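Local coordinates for HDLP (histone deacetylase-like protein) (Aquifex aeolicus, PDB 1C3S) that belongs to the zinc-dependent histone deacetylase family and probably removes acetyl groups from acetylated lysine substrates, with a hydroxamate bound here at its metal, at residues 164-169 and 252-257; 170-175 and 185-190; 316-321 and 349-354. The protein carries 2 engineered substitutions. All blocks are in the same frame, centred on the assembly; numbering follows the deposited sequence.

Contact 1. Residues 164-169 and 252-257; sequences YIDLDA and LLQLGT. With ZN (zinc ion), chain B; SHH (octanedioic acid hydroxyamide phenylamide), chain C.
Tyr164, Ile165 and Asp166 pair in parallel with Leu252, Leu253 and Gln254, joining two neighbouring strands in the buried middle of the sheet. The strands run 4.8 Å apart, and the facing edges are laced by three backbone bonds: Ile165 N donates to Leu252 O, Gln254 N to Ile165 O, and Leu167 N to Gln254 O. The bond from Leu167 N to Gln254 O, 3.2 Å, carries the pairing just past the end of strand 162-166.

On the face bearing Leu253, its CD1 lies 3.5 Å from Ile165 CG2. Just past the strands, the Leu167 and Leu255 side chains lie side by side, CD1 against CD2; helix 272-286 covers this apolar layer. The other face carries Tyr164, Leu252, Asp166 and Gln254. Tyr164 extends its ring with CG trans to the backbone N (chi1 -179°), meeting Leu252 CB at the ring edge and carrying OH to Asp166 OD2, 3.0 Å away. That oxygen also bonds to His131, which is hydrogen-bonded to the inhibitor; Asp166 thus backs a first-shell histidine, and the tyrosine probably helps hold Asp166. Gln254 CG packs 3.2 Å from Asp166 OD2.

This is the arginase-deacetylase fold, whose metal site lies at the carboxyl ends of parallel strands. The loop after strand 162-166 delivers Asp168, whose OD2 binds zinc at 1.9 Å, while Asp258, His170 and the hydroxamate O1 supply the other ligands. The other carboxylate oxygen, OD1, accepts a hydrogen bond from Gly295 N, which helps fix the carboxylate's rotation, and Gly256 CA approaches this OD1 to 3.3 Å.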
loop_
_atom_site.group_PDB
_atom_site.type_symbol
_atom_site.label_atom_id
_atom_site.label_comp_id
_atom_site.label_asym_id
_atom_site.label_seq_id
_atom_site.Cartn_x
_atom_site.Cartn_y
_atom_site.Cartn_z
ATOM N N TYR A 164 2.729 -12.232 2.166
ATOM C CA TYR A 164 2.577 -10.812 1.966
ATOM C C TYR A 164 3.028 -10.418 0.566
ATOM O O TYR A 164 4.172 -10.631 0.188
ATOM C CB TYR A 164 3.399 -10.060 3.005
ATOM C CG TYR A 164 3.275 -8.579 2.867
ATOM C CD1 TYR A 164 2.080 -7.931 3.171
ATOM C CD2 TYR A 164 4.343 -7.822 2.395
ATOM C CE1 TYR A 164 1.953 -6.564 3.010
ATOM C CE2 TYR A 164 4.226 -6.444 2.227
ATOM C CZ TYR A 164 3.034 -5.819 2.537
ATOM O OH TYR A 164 2.945 -4.458 2.384
ATOM N N ILE A 165 2.114 -9.839 -0.196
ATOM C CA ILE A 165 2.390 -9.396 -1.564
ATOM C C ILE A 165 2.215 -7.862 -1.619
ATOM O O ILE A 165 1.160 -7.327 -1.280
ATOM C CB ILE A 165 1.409 -10.056 -2.547
ATOM C CG1 ILE A 165 1.536 -11.582 -2.451
ATOM C CG2 ILE A 165 1.641 -9.531 -3.959
ATOM C CD1 ILE A 165 0.377 -12.346 -3.115
ATOM N N ASP A 166 3.254 -7.174 -2.064
ATOM C CA ASP A 166 3.264 -5.728 -2.135
ATOM C C ASP A 166 3.335 -5.309 -3.617
ATOM O O ASP A 166 4.318 -5.584 -4.302
ATOM C CB ASP A 166 4.492 -5.248 -1.348
ATOM C CG ASP A 166 4.528 -3.749 -1.125
ATOM O OD1 ASP A 166 4.659 -2.994 -2.108
ATOM O OD2 ASP A 166 4.437 -3.331 0.055
ATOM N N LEU A 167 2.291 -4.659 -4.120
ATOM C CA LEU A 167 2.305 -4.243 -5.514
ATOM C C LEU A 167 2.556 -2.750 -5.610
ATOM O O LEU A 167 2.432 -2.161 -6.669
ATOM C CB LEU A 167 0.991 -4.593 -6.208
ATOM C CG LEU A 167 0.484 -6.031 -6.071
ATOM C CD1 LEU A 167 -0.795 -6.176 -6.892
ATOM C CD2 LEU A 167 1.531 -7.018 -6.517
ATOM N N ASP A 168 2.912 -2.149 -4.484
ATOM C CA ASP A 168 3.214 -0.738 -4.437
ATOM C C ASP A 168 4.468 -0.568 -5.268
ATOM O O ASP A 168 5.332 -1.441 -5.271
ATOM C CB ASP A 168 3.533 -0.322 -3.018
ATOM C CG ASP A 168 3.562 1.158 -2.853
ATOM O OD1 ASP A 168 2.504 1.704 -2.484
ATOM O OD2 ASP A 168 4.621 1.768 -3.109
ATOM N N ALA A 169 4.573 0.566 -5.942
ATOM C CA ALA A 169 5.707 0.876 -6.793
ATOM C C ALA A 169 7.061 0.858 -6.094
ATOM O O ALA A 169 8.090 0.830 -6.771
ATOM C CB ALA A 169 5.492 2.223 -7.459
ATOM N N LEU A 252 -1.641 -11.258 2.820
ATOM C CA LEU A 252 -2.057 -9.874 2.755
ATOM C C LEU A 252 -1.555 -9.280 1.457
ATOM O O LEU A 252 -0.497 -9.643 0.956
ATOM C CB LEU A 252 -1.522 -9.070 3.940
ATOM C CG LEU A 252 -2.080 -9.443 5.306
ATOM C CD1 LEU A 252 -1.325 -10.628 5.844
ATOM C CD2 LEU A 252 -1.948 -8.282 6.251
ATOM N N LEU A 253 -2.319 -8.357 0.910
ATOM C CA LEU A 253 -1.954 -7.729 -0.341
ATOM C C LEU A 253 -2.006 -6.220 -0.135
ATOM O O LEU A 253 -3.003 -5.707 0.363
ATOM C CB LEU A 253 -2.959 -8.170 -1.414
ATOM C CG LEU A 253 -2.864 -7.719 -2.861
ATOM C CD1 LEU A 253 -1.587 -8.247 -3.502
ATOM C CD2 LEU A 253 -4.101 -8.229 -3.588
ATOM N N GLN A 254 -0.931 -5.511 -0.478
ATOM C CA GLN A 254 -0.943 -4.063 -0.329
ATOM C C GLN A 254 -1.120 -3.580 -1.753
ATOM O O GLN A 254 -0.451 -4.068 -2.669
ATOM C CB GLN A 254 0.362 -3.536 0.293
ATOM C CG GLN A 254 1.377 -2.988 -0.694
ATOM C CD GLN A 254 1.417 -1.471 -0.742
ATOM O OE1 GLN A 254 1.860 -0.807 0.195
ATOM N NE2 GLN A 254 0.951 -0.921 -1.839
ATOM N N LEU A 255 -2.033 -2.632 -1.935
ATOM C CA LEU A 255 -2.349 -2.116 -3.250
ATOM C C LEU A 255 -2.145 -0.612 -3.416
ATOM O O LEU A 255 -3.107 0.155 -3.549
ATOM C CB LEU A 255 -3.791 -2.485 -3.572
ATOM C CG LEU A 255 -4.045 -3.981 -3.441
ATOM C CD1 LEU A 255 -5.512 -4.261 -3.144
ATOM C CD2 LEU A 255 -3.542 -4.663 -4.680
ATOM N N GLY A 256 -0.878 -0.202 -3.419
ATOM C CA GLY A 256 -0.553 1.197 -3.609
ATOM C C GLY A 256 -0.857 1.528 -5.060
ATOM O O GLY A 256 -0.563 0.733 -5.953
ATOM N N THR A 257 -1.451 2.695 -5.302
ATOM C CA THR A 257 -1.800 3.098 -6.658
ATOM C C THR A 257 -0.681 3.903 -7.280
ATOM O O THR A 257 -0.847 4.468 -8.367
ATOM C CB THR A 257 -3.075 3.974 -6.697
ATOM O OG1 THR A 257 -2.846 5.190 -5.969
ATOM C CG2 THR A 257 -4.267 3.231 -6.082
HETATM ZN ZN ZN B . 5.071 3.640 -3.124
HETATM O O1 SHH C . 5.671 3.177 -1.448
HETATM O O2 SHH C . 5.409 5.951 -1.712
HETATM N N1 SHH C . 6.340 4.173 -0.717
HETATM C C1 SHH C . 6.382 5.451 -1.210
HETATM C C2 SHH C . 7.684 6.088 -1.270
HETATM C C3 SHH C . 7.834 7.298 -0.359
HETATM C C4 SHH C . 9.229 7.877 -0.446
HETATM C C5 SHH C . 9.261 8.950 -1.508
HETATM C C6 SHH C . 10.391 9.866 -1.085
HETATM C C7 SHH C . 10.936 10.644 -2.262
HETATM C C8 SHH C . 10.578 12.094 -2.120
HETATM O O3 SHH C . 10.888 12.806 -1.178
HETATM N N2 SHH C . 9.885 12.537 -3.188
HETATM C C9 SHH C . 9.063 13.782 -3.430
HETATM C C10 SHH C . 8.488 13.914 -4.743
HETATM C C11 SHH C . 7.680 15.093 -5.077
HETATM C C12 SHH C . 7.458 16.138 -4.134
HETATM C C13 SHH C . 8.072 15.992 -2.805
HETATM C C14 SHH C . 8.874 14.804 -2.427
#

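Contact 2. Residues 170-175 and 185-190; sequences HHCDGV and VFVLSL. With ZN (zinc ion), chain B; SHH (octanedioic acid hydroxyamide phenylamide), chain C.
Val187 and Ser189, on strand 185-192, take Cys172 against them, and with it the start of helix 173-179; this is the packing inside a beta-alpha-beta crossover, in which that helix links strand 162-166 to strand 185-192. Two residues apart on the strand, both side chains point toward the incoming loop. Cys172 SG settles across the pair, 3.9 Å from Val187 CG1 and 3.8 Å from Ser189 CB. It gets there because SG lies between the backbone N and the carbonyl carbon (chi1 51°), turned down onto the sheet at the N-cap position of the helix.

One turn further on, Val187 meets the helix itself: its CG2 is 4.1 Å from Val175 CG1, so the valine touches both the cap and the first turn. At the other end of the contact, Ser189 OG lies 3.9 Å from His171 CA. No hydrogen bond joins the two segments, and the fit is one of shape between buried groups. Tyr164 on the neighbouring strand adds to the same layer by touching Cys172 and Val175.

Asp173, past the cap, ties the helix start by hydrogen bonds to His132, itself bonded to the inhibitor, and to Asn139. The preceding loop carries a zinc ligand: His170 ND1 binds the metal at 2.2 Å, alongside Asp168 and Asp258, and inhibitor C2 sits over the centre of the imidazole face, 3.4 Å above its plane.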
loop_
_atom_site.group_PDB
_atom_site.type_symbol
_atom_site.label_atom_id
_atom_site.label_comp_id
_atom_site.label_asym_id
_atom_site.label_seq_id
_atom_site.Cartn_x
_atom_site.Cartn_y
_atom_site.Cartn_z
ATOM N N HIS A 170 7.076 0.879 -4.761
ATOM C CA HIS A 170 8.349 0.852 -4.028
ATOM C C HIS A 170 8.483 -0.368 -3.123
ATOM O O HIS A 170 7.498 -0.859 -2.576
ATOM C CB HIS A 170 8.520 2.080 -3.131
ATOM C CG HIS A 170 8.203 3.371 -3.795
ATOM N ND1 HIS A 170 6.933 3.666 -4.217
ATOM C CD2 HIS A 170 9.016 4.419 -4.057
ATOM C CE1 HIS A 170 7.000 4.877 -4.721
ATOM N NE2 HIS A 170 8.242 5.377 -4.646
ATOM N N HIS A 171 9.726 -0.817 -2.952
ATOM C CA HIS A 171 10.055 -1.951 -2.097
ATOM C C HIS A 171 9.629 -1.701 -0.663
ATOM O O HIS A 171 9.849 -0.639 -0.106
ATOM C CB HIS A 171 11.564 -2.195 -2.143
ATOM C CG HIS A 171 12.068 -3.168 -1.120
ATOM N ND1 HIS A 171 11.650 -4.481 -1.064
ATOM C CD2 HIS A 171 12.999 -3.031 -0.147
ATOM C CE1 HIS A 171 12.301 -5.109 -0.103
ATOM N NE2 HIS A 171 13.126 -4.252 0.465
ATOM N N CYS A 172 9.024 -2.705 -0.061
ATOM C CA CYS A 172 8.565 -2.631 1.308
ATOM C C CYS A 172 9.697 -2.989 2.241
ATOM O O CYS A 172 9.572 -3.932 3.012
ATOM C CB CYS A 172 7.427 -3.636 1.481
ATOM S SG CYS A 172 7.862 -5.303 0.872
ATOM N N ASP A 173 10.798 -2.251 2.192
ATOM C CA ASP A 173 11.959 -2.549 3.052
ATOM C C ASP A 173 11.650 -2.744 4.534
ATOM O O ASP A 173 12.382 -3.455 5.240
ATOM C CB ASP A 173 13.025 -1.467 2.921
ATOM C CG ASP A 173 12.482 -0.075 3.203
ATOM O OD1 ASP A 173 13.320 0.847 3.371
ATOM O OD2 ASP A 173 11.232 0.094 3.238
ATOM N N GLY A 174 10.582 -2.112 5.014
ATOM C CA GLY A 174 10.213 -2.270 6.407
ATOM C C GLY A 174 9.681 -3.664 6.649
ATOM O O GLY A 174 10.011 -4.303 7.641
ATOM N N VAL A 175 8.857 -4.145 5.724
ATOM C CA VAL A 175 8.263 -5.468 5.839
ATOM C C VAL A 175 9.338 -6.523 5.654
ATOM O O VAL A 175 9.317 -7.566 6.301
ATOM C CB VAL A 175 7.162 -5.679 4.786
ATOM C CG1 VAL A 175 6.417 -6.983 5.056
ATOM C CG2 VAL A 175 6.202 -4.488 4.790
ATOM N N VAL A 185 6.773 -16.175 7.492
ATOM C CA VAL A 185 6.208 -15.095 6.695
ATOM C C VAL A 185 6.963 -14.983 5.387
ATOM O O VAL A 185 8.174 -14.746 5.387
ATOM C CB VAL A 185 6.294 -13.730 7.421
ATOM C CG1 VAL A 185 5.615 -12.640 6.570
ATOM C CG2 VAL A 185 5.664 -13.845 8.804
ATOM N N PHE A 186 6.258 -15.182 4.275
ATOM C CA PHE A 186 6.879 -15.055 2.965
ATOM C C PHE A 186 6.578 -13.650 2.463
ATOM O O PHE A 186 5.421 -13.295 2.296
ATOM C CB PHE A 186 6.293 -16.052 1.963
ATOM C CG PHE A 186 7.072 -16.125 0.685
ATOM C CD1 PHE A 186 8.080 -17.072 0.529
ATOM C CD2 PHE A 186 6.879 -15.180 -0.313
ATOM C CE1 PHE A 186 8.880 -17.078 -0.590
ATOM C CE2 PHE A 186 7.675 -15.174 -1.436
ATOM C CZ PHE A 186 8.685 -16.131 -1.579
ATOM N N VAL A 187 7.615 -12.855 2.224
ATOM C CA VAL A 187 7.440 -11.493 1.723
ATOM C C VAL A 187 7.804 -11.470 0.253
ATOM O O VAL A 187 8.879 -11.929 -0.126
ATOM C CB VAL A 187 8.338 -10.481 2.487
ATOM C CG1 VAL A 187 8.118 -9.054 1.961
ATOM C CG2 VAL A 187 8.038 -10.558 3.977
ATOM N N LEU A 188 6.891 -10.944 -0.562
ATOM C CA LEU A 188 7.059 -10.823 -2.029
ATOM C C LEU A 188 6.782 -9.380 -2.443
ATOM O O LEU A 188 5.803 -8.786 -1.997
ATOM C CB LEU A 188 6.057 -11.727 -2.784
ATOM C CG LEU A 188 5.919 -11.415 -4.289
ATOM C CD1 LEU A 188 7.217 -11.774 -4.973
ATOM C CD2 LEU A 188 4.755 -12.187 -4.922
ATOM N N SER A 189 7.592 -8.826 -3.329
ATOM C CA SER A 189 7.366 -7.446 -3.712
ATOM C C SER A 189 7.816 -7.091 -5.111
ATOM O O SER A 189 8.944 -7.393 -5.504
ATOM C CB SER A 189 8.076 -6.518 -2.702
ATOM O OG SER A 189 8.051 -5.153 -3.105
ATOM N N LEU A 190 6.933 -6.453 -5.869
ATOM C CA LEU A 190 7.301 -5.980 -7.194
ATOM C C LEU A 190 7.431 -4.496 -6.894
ATOM O O LEU A 190 6.612 -3.949 -6.176
ATOM C CB LEU A 190 6.199 -6.216 -8.247
ATOM C CG LEU A 190 5.518 -7.581 -8.446
ATOM C CD1 LEU A 190 5.241 -7.773 -9.927
ATOM C CD2 LEU A 190 6.363 -8.705 -7.935
HETATM ZN ZN ZN B . 5.071 3.640 -3.124
HETATM O O1 SHH C . 5.671 3.177 -1.448
HETATM O O2 SHH C . 5.409 5.951 -1.712
HETATM N N1 SHH C . 6.340 4.173 -0.717
HETATM C C1 SHH C . 6.382 5.451 -1.210
HETATM C C2 SHH C . 7.684 6.088 -1.270
HETATM C C3 SHH C . 7.834 7.298 -0.359
HETATM C C4 SHH C . 9.229 7.877 -0.446
HETATM C C5 SHH C . 9.261 8.950 -1.508
HETATM C C6 SHH C . 10.391 9.866 -1.085
HETATM C C7 SHH C . 10.936 10.644 -2.262
HETATM C C8 SHH C . 10.578 12.094 -2.120
HETATM O O3 SHH C . 10.888 12.806 -1.178
HETATM N N2 SHH C . 9.885 12.537 -3.188
HETATM C C9 SHH C . 9.063 13.782 -3.430
HETATM C C10 SHH C . 8.488 13.914 -4.743
HETATM C C11 SHH C . 7.680 15.093 -5.077
HETATM C C12 SHH C . 7.458 16.138 -4.134
HETATM C C13 SHH C . 8.072 15.992 -2.805
HETATM C C14 SHH C . 8.874 14.804 -2.427
#

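Contact 3. Residues 316-321 and 349-354; sequences REVPEK and ETLKDP
Leu351 N donates to Glu320 O across 3.3 Å, the single hydrogen bond between these two irregular segments. Its N-H...O angle of 155° is reasonable, although the position of that carbonyl oxygen is less certain than most, so the bond deserves some caution. Around it the chains pass each other in nearly opposite directions, 160° apart, and come nearest at Lys321 and Thr350, whose CA atoms are 4.3 Å apart.

Leu351 supplies most of the apolar packing. With CG trans to the backbone N (chi1 -152°) and the chain extended beyond it, the side chain reaches across to the other segment and sets its CD1 against two neighbours: Val318 CG1 at 3.3 Å, the tighter of the two, and Pro319 CG at 3.5 Å. Val318 crosses the leucine at about a right angle and touches it through CG1, whereas the proline ring is met obliquely through CG. Nearer the backbone, Leu351 CB rests 3.5 Å from Pro319 O.

The setting is loop against loop on the surface of the alpha/beta domain: the segment that follows helix 299-313 is met by a later one, from the chain beyond helix 324-332. Both lean on helix 299-313, since Val318, Leu351 and Lys352 all touch Leu308. Arg304 of that helix fastens the later segment further, through a hydrogen bond to Thr350 O and a salt bridge with Asp353.

At the outer side of this packing, Lys352 contributes methylenes rather than charge. Its CD lies 3.7 Å from Val318 CG1. Leu351 is buried, while Lys352 and Glu320 remain exposed to solvent.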
loop_
_atom_site.group_PDB
_atom_site.type_symbol
_atom_site.label_atom_id
_atom_site.label_comp_id
_atom_site.label_asym_id
_atom_site.label_seq_id
_atom_site.Cartn_x
_atom_site.Cartn_y
_atom_site.Cartn_z
ATOM N N ARG A 316 -20.049 -5.029 -7.725
ATOM C CA ARG A 316 -20.914 -4.102 -8.440
ATOM C C ARG A 316 -20.270 -3.604 -9.721
ATOM O O ARG A 316 -19.068 -3.324 -9.755
ATOM C CB ARG A 316 -21.260 -2.916 -7.562
ATOM C CG ARG A 316 -20.123 -1.958 -7.308
ATOM C CD ARG A 316 -20.655 -0.849 -6.431
ATOM N NE ARG A 316 -21.105 -1.371 -5.150
ATOM C CZ ARG A 316 -21.919 -0.722 -4.334
ATOM N NH1 ARG A 316 -22.372 0.473 -4.677
ATOM N NH2 ARG A 316 -22.265 -1.256 -3.176
ATOM N N GLU A 317 -21.072 -3.495 -10.777
ATOM C CA GLU A 317 -20.577 -3.038 -12.075
ATOM C C GLU A 317 -19.945 -1.656 -12.019
ATOM O O GLU A 317 -20.388 -0.775 -11.292
ATOM C CB GLU A 317 -21.699 -3.079 -13.122
ATOM C CG GLU A 317 -21.833 -4.416 -13.871
ATOM C CD GLU A 317 -22.099 -5.634 -12.977
ATOM O OE1 GLU A 317 -22.129 -6.767 -13.519
ATOM O OE2 GLU A 317 -22.283 -5.481 -11.745
ATOM N N VAL A 318 -18.890 -1.482 -12.796
ATOM C CA VAL A 318 -18.158 -0.229 -12.826
ATOM C C VAL A 318 -18.780 0.760 -13.784
ATOM O O VAL A 318 -18.858 0.491 -14.983
ATOM C CB VAL A 318 -16.697 -0.447 -13.288
ATOM C CG1 VAL A 318 -15.904 0.844 -13.166
ATOM C CG2 VAL A 318 -16.056 -1.558 -12.490
ATOM N N PRO A 319 -19.245 1.915 -13.274
ATOM C CA PRO A 319 -19.833 2.892 -14.187
ATOM C C PRO A 319 -18.709 3.234 -15.158
ATOM O O PRO A 319 -17.555 3.338 -14.743
ATOM C CB PRO A 319 -20.181 4.053 -13.251
ATOM C CG PRO A 319 -19.157 3.910 -12.157
ATOM C CD PRO A 319 -19.292 2.436 -11.900
ATOM N N GLU A 320 -19.006 3.391 -16.441
ATOM C CA GLU A 320 -17.915 3.692 -17.342
ATOM C C GLU A 320 -17.542 5.157 -17.244
ATOM O O GLU A 320 -16.425 5.557 -17.586
ATOM C CB GLU A 320 -18.260 3.331 -18.786
ATOM C CG GLU A 320 -19.281 4.219 -19.447
ATOM C CD GLU A 320 -19.384 3.931 -20.935
ATOM O OE1 GLU A 320 -18.363 4.095 -21.644
ATOM O OE2 GLU A 320 -20.480 3.537 -21.393
ATOM N N LYS A 321 -18.469 5.959 -16.746
ATOM C CA LYS A 321 -18.218 7.381 -16.621
ATOM C C LYS A 321 -18.368 7.805 -15.171
ATOM O O LYS A 321 -18.851 7.045 -14.331
ATOM C CB LYS A 321 -19.218 8.158 -17.469
ATOM C CG LYS A 321 -20.636 8.052 -16.920
ATOM C CD LYS A 321 -21.169 6.615 -16.933
ATOM C CE LYS A 321 -22.344 6.447 -15.969
ATOM N NZ LYS A 321 -23.421 7.469 -16.153
ATOM N N GLU A 349 -13.098 11.884 -17.473
ATOM C CA GLU A 349 -14.040 11.413 -18.477
ATOM C C GLU A 349 -14.349 9.908 -18.440
ATOM O O GLU A 349 -15.097 9.409 -19.283
ATOM C CB GLU A 349 -13.535 11.813 -19.868
ATOM C CG GLU A 349 -13.277 13.324 -20.044
ATOM C CD GLU A 349 -14.539 14.191 -19.943
ATOM O OE1 GLU A 349 -15.486 13.997 -20.735
ATOM O OE2 GLU A 349 -14.576 15.079 -19.071
ATOM N N THR A 350 -13.776 9.193 -17.474
ATOM C CA THR A 350 -14.016 7.755 -17.314
ATOM C C THR A 350 -13.375 7.195 -16.057
ATOM O O THR A 350 -12.461 7.793 -15.496
ATOM C CB THR A 350 -13.514 6.942 -18.522
ATOM O OG1 THR A 350 -14.311 7.258 -19.665
ATOM C CG2 THR A 350 -13.627 5.445 -18.254
ATOM N N LEU A 351 -13.864 6.037 -15.625
ATOM C CA LEU A 351 -13.372 5.386 -14.417
ATOM C C LEU A 351 -12.264 4.380 -14.736
ATOM O O LEU A 351 -11.260 4.312 -14.034
ATOM C CB LEU A 351 -14.536 4.698 -13.710
ATOM C CG LEU A 351 -14.425 4.531 -12.202
ATOM C CD1 LEU A 351 -15.653 3.817 -11.699
ATOM C CD2 LEU A 351 -13.180 3.747 -11.852
ATOM N N LYS A 352 -12.465 3.600 -15.792
ATOM C CA LYS A 352 -11.491 2.610 -16.261
ATOM C C LYS A 352 -10.798 3.203 -17.474
ATOM O O LYS A 352 -11.441 3.477 -18.490
ATOM C CB LYS A 352 -12.189 1.312 -16.688
ATOM C CG LYS A 352 -12.811 0.537 -15.547
ATOM C CD LYS A 352 -13.865 -0.461 -16.029
ATOM C CE LYS A 352 -13.335 -1.467 -17.028
ATOM N NZ LYS A 352 -14.445 -2.343 -17.525
ATOM N N ASP A 353 -9.494 3.416 -17.378
ATOM C CA ASP A 353 -8.769 3.967 -18.509
ATOM C C ASP A 353 -8.288 2.829 -19.421
ATOM O O ASP A 353 -8.282 1.668 -19.029
ATOM C CB ASP A 353 -7.614 4.838 -18.006
ATOM C CG ASP A 353 -6.670 4.085 -17.121
ATOM O OD1 ASP A 353 -6.447 4.531 -15.969
ATOM O OD2 ASP A 353 -6.148 3.049 -17.591
ATOM N N PRO A 354 -7.898 3.151 -20.660
ATOM C CA PRO A 354 -7.428 2.165 -21.633
ATOM C C PRO A 354 -6.148 1.454 -21.253
ATOM O O PRO A 354 -5.336 1.981 -20.496
ATOM C CB PRO A 354 -7.247 3.008 -22.890
ATOM C CG PRO A 354 -6.781 4.307 -22.306
ATOM C CD PRO A 354 -7.862 4.489 -21.268
#

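Contacts 1 and 2 share one sheet and one metal. Their centres are 9 Å apart, strands 162-166 and 185-192 are neighbours, and the whole of contact 2 falls in the chain between the two segments of contact 1. Backbone pairing of Tyr164 with Phe186 and Leu188 joins them directly; the loop after strand 162-166 brings both Asp168 and His170 to the zinc, and the one after strand 250-254 brings Asp258. Contact 3 follows later in the chain and lies 22 Å from contact 1 and 31 Å from contact 2, centre to centre. It rests on helix 299-313, which also touches Thr257 of contact 1, but is itself a surface packing away from the metal site.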